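Local coordinates for sucrose 6(F)-phosphate phosphorylase (Thermoanaerobacterium thermosaccharolyticum DSM 571, PDB 6S9V), which belongs to the alpha-amylase family of carbohydrate-active enzymes and carries a catalytic domain built as a barrel of eight parallel strands, at residues Met15-Lys20 and Asn301-Leu306; Lys262-Glu265 and Leu269-Asp272. All blocks are in the same frame, centred on the assembly; numbering follows the deposited sequence.

Contact 1 (Met15-Lys20 and Asn301-Leu306)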
loop_
_atom_site.group_PDB
_atom_site.type_symbol
_atom_site.label_atom_id
_atom_site.label_comp_id
_atom_site.label_asym_id
_atom_site.label_seq_id
_atom_site.Cartn_x
_atom_site.Cartn_y
_atom_site.Cartn_z
ATOM N N MET A 15 9.432 18.113 6.993
ATOM C CA MET A 15 8.374 17.314 6.389
ATOM C C MET A 15 7.014 17.918 6.712
ATOM O O MET A 15 6.641 18.023 7.885
ATOM C CB MET A 15 8.429 15.868 6.867
ATOM C CG MET A 15 7.491 14.964 6.088
ATOM S SD MET A 15 7.579 13.294 6.707
ATOM C CE MET A 15 6.618 13.471 8.205
ATOM N N ALA A 16 6.281 18.314 5.673
ATOM C CA ALA A 16 4.951 18.910 5.828
ATOM C C ALA A 16 4.096 18.417 4.663
ATOM O O ALA A 16 3.975 19.089 3.636
ATOM C CB ALA A 16 5.025 20.431 5.869
ATOM N N LEU A 17 3.439 17.287 4.853
ATOM C CA LEU A 17 2.633 16.698 3.797
ATOM C C LEU A 17 1.230 17.277 3.850
ATOM O O LEU A 17 0.754 17.691 4.912
ATOM C CB LEU A 17 2.576 15.181 3.926
ATOM C CG LEU A 17 3.922 14.477 3.728
ATOM C CD1 LEU A 17 3.814 13.040 4.183
ATOM C CD2 LEU A 17 4.371 14.558 2.272
ATOM N N LYS A 18 0.599 17.362 2.682
ATOM C CA LYS A 18 -0.777 17.828 2.616
ATOM C C LYS A 18 -1.672 16.852 3.365
ATOM O O LYS A 18 -1.636 15.643 3.115
ATOM C CB LYS A 18 -1.220 17.924 1.156
ATOM C CG LYS A 18 -2.539 18.640 0.931
ATOM C CD LYS A 18 -3.112 18.349 -0.462
ATOM C CE LYS A 18 -2.256 18.890 -1.595
ATOM N NZ LYS A 18 -2.983 18.757 -2.912
ATOM N N ASN A 19 -2.479 17.377 4.279
ATOM C CA ASN A 19 -3.311 16.533 5.139
ATOM C C ASN A 19 -4.720 16.386 4.570
ATOM O O ASN A 19 -5.720 16.735 5.206
ATOM C CB ASN A 19 -3.351 17.102 6.556
ATOM C CG ASN A 19 -4.078 16.187 7.526
ATOM O OD1 ASN A 19 -4.124 14.971 7.327
ATOM N ND2 ASN A 19 -4.666 16.766 8.564
ATOM N N LYS A 20 -4.800 15.825 3.371
ATOM C CA LYS A 20 -6.077 15.621 2.700
ATOM C C LYS A 20 -6.196 14.170 2.265
ATOM O O LYS A 20 -5.201 13.467 2.085
ATOM C CB LYS A 20 -6.245 16.564 1.504
ATOM C CG LYS A 20 -6.257 18.034 1.914
ATOM C CD LYS A 20 -6.960 18.917 0.907
ATOM C CE LYS A 20 -6.886 20.387 1.322
ATOM N NZ LYS A 20 -7.145 20.585 2.782
ATOM N N ASN A 301 2.973 9.589 12.026
ATOM C CA ASN A 301 3.368 9.885 10.646
ATOM C C ASN A 301 3.282 8.610 9.806
ATOM O O ASN A 301 4.265 8.007 9.372
ATOM C CB ASN A 301 4.734 10.553 10.616
ATOM C CG ASN A 301 4.653 12.020 11.044
ATOM O OD1 ASN A 301 4.278 12.896 10.256
ATOM N ND2 ASN A 301 4.959 12.281 12.305
ATOM N N GLN A 302 2.035 8.208 9.594
ATOM C CA GLN A 302 1.688 7.034 8.813
ATOM C C GLN A 302 0.635 7.397 7.777
ATOM O O GLN A 302 -0.147 8.332 7.958
ATOM C CB GLN A 302 1.131 5.919 9.689
ATOM C CG GLN A 302 1.970 5.546 10.884
ATOM C CD GLN A 302 1.503 4.237 11.494
ATOM O OE1 GLN A 302 1.451 3.208 10.815
ATOM N NE2 GLN A 302 1.133 4.274 12.767
ATOM N N PHE A 303 0.609 6.632 6.690
ATOM C CA PHE A 303 -0.489 6.687 5.738
ATOM C C PHE A 303 -1.515 5.648 6.157
ATOM O O PHE A 303 -1.183 4.461 6.258
ATOM C CB PHE A 303 0.007 6.428 4.324
ATOM C CG PHE A 303 0.693 7.606 3.709
ATOM C CD1 PHE A 303 1.943 7.997 4.150
ATOM C CD2 PHE A 303 0.087 8.321 2.696
ATOM C CE1 PHE A 303 2.584 9.082 3.579
ATOM C CE2 PHE A 303 0.717 9.407 2.123
ATOM C CZ PHE A 303 1.965 9.792 2.567
ATOM N N THR A 304 -2.736 6.096 6.438
ATOM C CA THR A 304 -3.773 5.188 6.903
ATOM C C THR A 304 -4.630 4.695 5.745
ATOM O O THR A 304 -4.729 5.321 4.685
ATOM C CB THR A 304 -4.682 5.841 7.944
ATOM O OG1 THR A 304 -5.436 6.899 7.340
ATOM C CG2 THR A 304 -3.871 6.379 9.109
ATOM N N MET A 305 -5.255 3.546 5.969
ATOM C CA MET A 305 -6.110 2.937 4.969
ATOM C C MET A 305 -7.038 1.987 5.694
ATOM O O MET A 305 -6.778 1.580 6.827
ATOM C CB MET A 305 -5.292 2.190 3.917
ATOM C CG MET A 305 -4.676 0.904 4.467
ATOM S SD MET A 305 -3.353 0.264 3.439
ATOM C CE MET A 305 -1.957 1.040 4.242
ATOM N N LEU A 306 -8.144 1.658 5.032
ATOM C CA LEU A 306 -8.896 0.460 5.371
ATOM C C LEU A 306 -8.593 -0.618 4.336
ATOM O O LEU A 306 -7.975 -1.634 4.661
ATOM C CB LEU A 306 -10.394 0.767 5.449
ATOM C CG LEU A 306 -10.821 1.830 6.470
ATOM C CD1 LEU A 306 -12.321 2.063 6.422
ATOM C CD2 LEU A 306 -10.406 1.450 7.874
#
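Met15 turns its CG away from its own backbone nitrogen (chi1 -171°), runs straight through the next bond and then bends at the thioether (chi3 76°), which swings CE onto the amide of Asn301. That amide is brought up by a different first torsion, with CG beside the backbone N (chi1 -76°). The two side chains slide past one another in opposite directions, and the methyl group of Met15 meets the oxygen end of the amide: CE of Met15 is 3.2 Å from OD1 of Asn301, and 3.7 Å from CG of the same amide. This is a close methyl-to-oxygen contact, not a hydrogen bond; carbons bonded to sulfur are slightly polarised, so a weak attraction is plausible.

The second touch is apolar. Leu17 presents its CD1 methyl to the far end of the Phe303 ring, 4.1 Å from CZ of Phe303 and almost as near CE1, at 4.2 Å. The methyl approaches the ring obliquely, while the two side chains cross at about a right angle. Phe303 is buried, whereas Leu17, Met15 and Asn301 are all partly exposed. With 124 Å² buried in total and no hydrogen bond across it, the contact is small and rests on these two pairs.

In the fold, 15-20 lies in the loop before the first barrel strand, 22-25, and it packs near the start of the seventh, 302-304. Met15 and Leu17 also touch Leu269 of the sixth strand, while Phe303 leans on Ile388 and Gln390 of the eighth. Farther along, Asn19 hydrogen-bonds to Arg444 of helix 432-446 and touches Ile388, so the loop borders that helix as well as strands 269-271, 302-304 and 388-392.

Contact 2 (Lys262-Glu265 and Leu269-Asp272)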
loop_
_atom_site.group_PDB
_atom_site.type_symbol
_atom_site.label_atom_id
_atom_site.label_comp_id
_atom_site.label_asym_id
_atom_site.label_seq_id
_atom_site.Cartn_x
_atom_site.Cartn_y
_atom_site.Cartn_z
ATOM N N LYS A 262 10.187 1.216 14.495
ATOM C CA LYS A 262 11.570 1.683 14.425
ATOM C C LYS A 262 11.805 2.501 13.160
ATOM O O LYS A 262 12.528 3.502 13.187
ATOM C CB LYS A 262 12.519 0.489 14.499
ATOM C CG LYS A 262 13.996 0.835 14.475
ATOM C CD LYS A 262 14.814 -0.402 14.836
ATOM C CE LYS A 262 16.272 -0.281 14.446
ATOM N NZ LYS A 262 16.961 -1.597 14.613
ATOM N N LEU A 263 11.193 2.100 12.042
ATOM C CA LEU A 263 11.277 2.893 10.821
ATOM C C LEU A 263 10.740 4.302 11.044
ATOM O O LEU A 263 11.399 5.295 10.703
ATOM C CB LEU A 263 10.503 2.193 9.702
ATOM C CG LEU A 263 11.212 0.989 9.096
ATOM C CD1 LEU A 263 10.251 0.222 8.185
ATOM C CD2 LEU A 263 12.450 1.412 8.348
ATOM N N ALA A 264 9.540 4.408 11.623
ATOM C CA ALA A 264 8.972 5.716 11.946
ATOM C C ALA A 264 9.847 6.470 12.941
ATOM O O ALA A 264 10.066 7.682 12.799
ATOM C CB ALA A 264 7.554 5.550 12.506
ATOM N N GLU A 265 10.358 5.773 13.960
ATOM C CA GLU A 265 11.222 6.421 14.945
ATOM C C GLU A 265 12.481 6.981 14.291
ATOM O O GLU A 265 13.034 7.992 14.751
ATOM C CB GLU A 265 11.565 5.420 16.056
ATOM C CG GLU A 265 12.243 6.018 17.286
ATOM C CD GLU A 265 13.750 6.169 17.137
ATOM O OE1 GLU A 265 14.372 5.343 16.433
ATOM O OE2 GLU A 265 14.316 7.113 17.734
ATOM N N LEU A 269 8.590 7.429 6.546
ATOM C CA LEU A 269 7.147 7.269 6.405
ATOM C C LEU A 269 6.784 5.805 6.177
ATOM O O LEU A 269 7.445 5.097 5.416
ATOM C CB LEU A 269 6.622 8.114 5.241
ATOM C CG LEU A 269 6.760 9.633 5.393
ATOM C CD1 LEU A 269 6.550 10.348 4.072
ATOM C CD2 LEU A 269 5.743 10.120 6.414
ATOM N N ILE A 270 5.720 5.362 6.846
ATOM C CA ILE A 270 5.250 3.986 6.761
ATOM C C ILE A 270 3.747 3.967 6.519
ATOM O O ILE A 270 3.045 4.968 6.673
ATOM C CB ILE A 270 5.574 3.168 8.032
ATOM C CG1 ILE A 270 4.873 3.780 9.251
ATOM C CG2 ILE A 270 7.085 3.091 8.248
ATOM C CD1 ILE A 270 4.913 2.905 10.492
ATOM N N TYR A 271 3.257 2.777 6.172
ATOM C CA TYR A 271 1.832 2.516 6.094
ATOM C C TYR A 271 1.323 1.996 7.431
ATOM O O TYR A 271 1.987 1.195 8.095
ATOM C CB TYR A 271 1.516 1.473 5.028
ATOM C CG TYR A 271 1.563 1.969 3.611
ATOM C CD1 TYR A 271 0.528 2.740 3.096
ATOM C CD2 TYR A 271 2.620 1.640 2.778
ATOM C CE1 TYR A 271 0.555 3.183 1.789
ATOM C CE2 TYR A 271 2.660 2.080 1.473
ATOM C CZ TYR A 271 1.621 2.849 0.982
ATOM O OH TYR A 271 1.652 3.293 -0.315
ATOM N N ASP A 272 0.118 2.405 7.793
ATOM C CA ASP A 272 -0.531 1.871 8.984
ATOM C C ASP A 272 -1.193 0.551 8.597
ATOM O O ASP A 272 -2.326 0.518 8.126
ATOM C CB ASP A 272 -1.539 2.865 9.543
ATOM C CG ASP A 272 -2.042 2.464 10.920
ATOM O OD1 ASP A 272 -2.020 1.254 11.222
ATOM O OD2 ASP A 272 -2.437 3.354 11.705
#
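A buried, wholly apolar helix-to-strand contact joins the last turn of helix 257-265 to the sixth strand of the barrel, 269-271, at the end of the beta-alpha-beta unit formed by strand 248-251, the helix and this strand. The chain passes from one element to the other in a short connection, and the backbones are closest where the CA atoms of Ala264 and Leu269 lie 6.0 Å apart.

Ile270 is the residue through which the strand meets the helix. Its CB is directed at the helix, and its two branches part to reach successive helical residues. CG2, beside the backbone N, packs against the first side-chain carbon of Leu263, with 3.8 Å between CG2 of Ile270 and CB of Leu263. The longer branch starts from between the backbone N and the carbonyl carbon (chi1 62°) and continues extended (chi2 169°), which carries CD1 of Ile270 to 4.2 Å from CB of Ala264. The small Ala264 side chain is consistent with the close approach of the helix to the strand. Leu263 meets the isoleucine with the base of its side chain, and its own packing extends to Tyr232 and Leu235 of helix 230-244 and to Leu251 of the preceding strand. On the strand side Ile270 also touches Gln302 of the next strand, 302-304, and just beyond it Asp272 forms a salt bridge with Arg298 and caps the start of the following helix through Ile274 N and Leu275 N.

No hydrogen bond crosses between the two segments, and all three touching residues are buried. The 126 Å² buried between the two segments is therefore held by shape and exclusion of water, with no polar side-chain group taking part and no bond to set direction.

In the fold
From the N terminus, the chain first runs through loop 15-20 into strand 22-25, but contact 1 is completed only after five further barrel strands have been laid down, when the seventh arrives at 301-306. Its loop spans 280 residues. Contact 2 is nested inside it and closes just three residues, those between helix 257-265 and strand 269-271. The two meet at neighbouring strands of the barrel: Phe303 N lies 3.0 Å from Ile270 O and Phe303 O lies 2.9 Å from Asp272 N, probable hydrogen bonds both. Contact 2 thus packs helix 257-265 against the sixth strand, and contact 1 brings the N-terminal loop to the seventh.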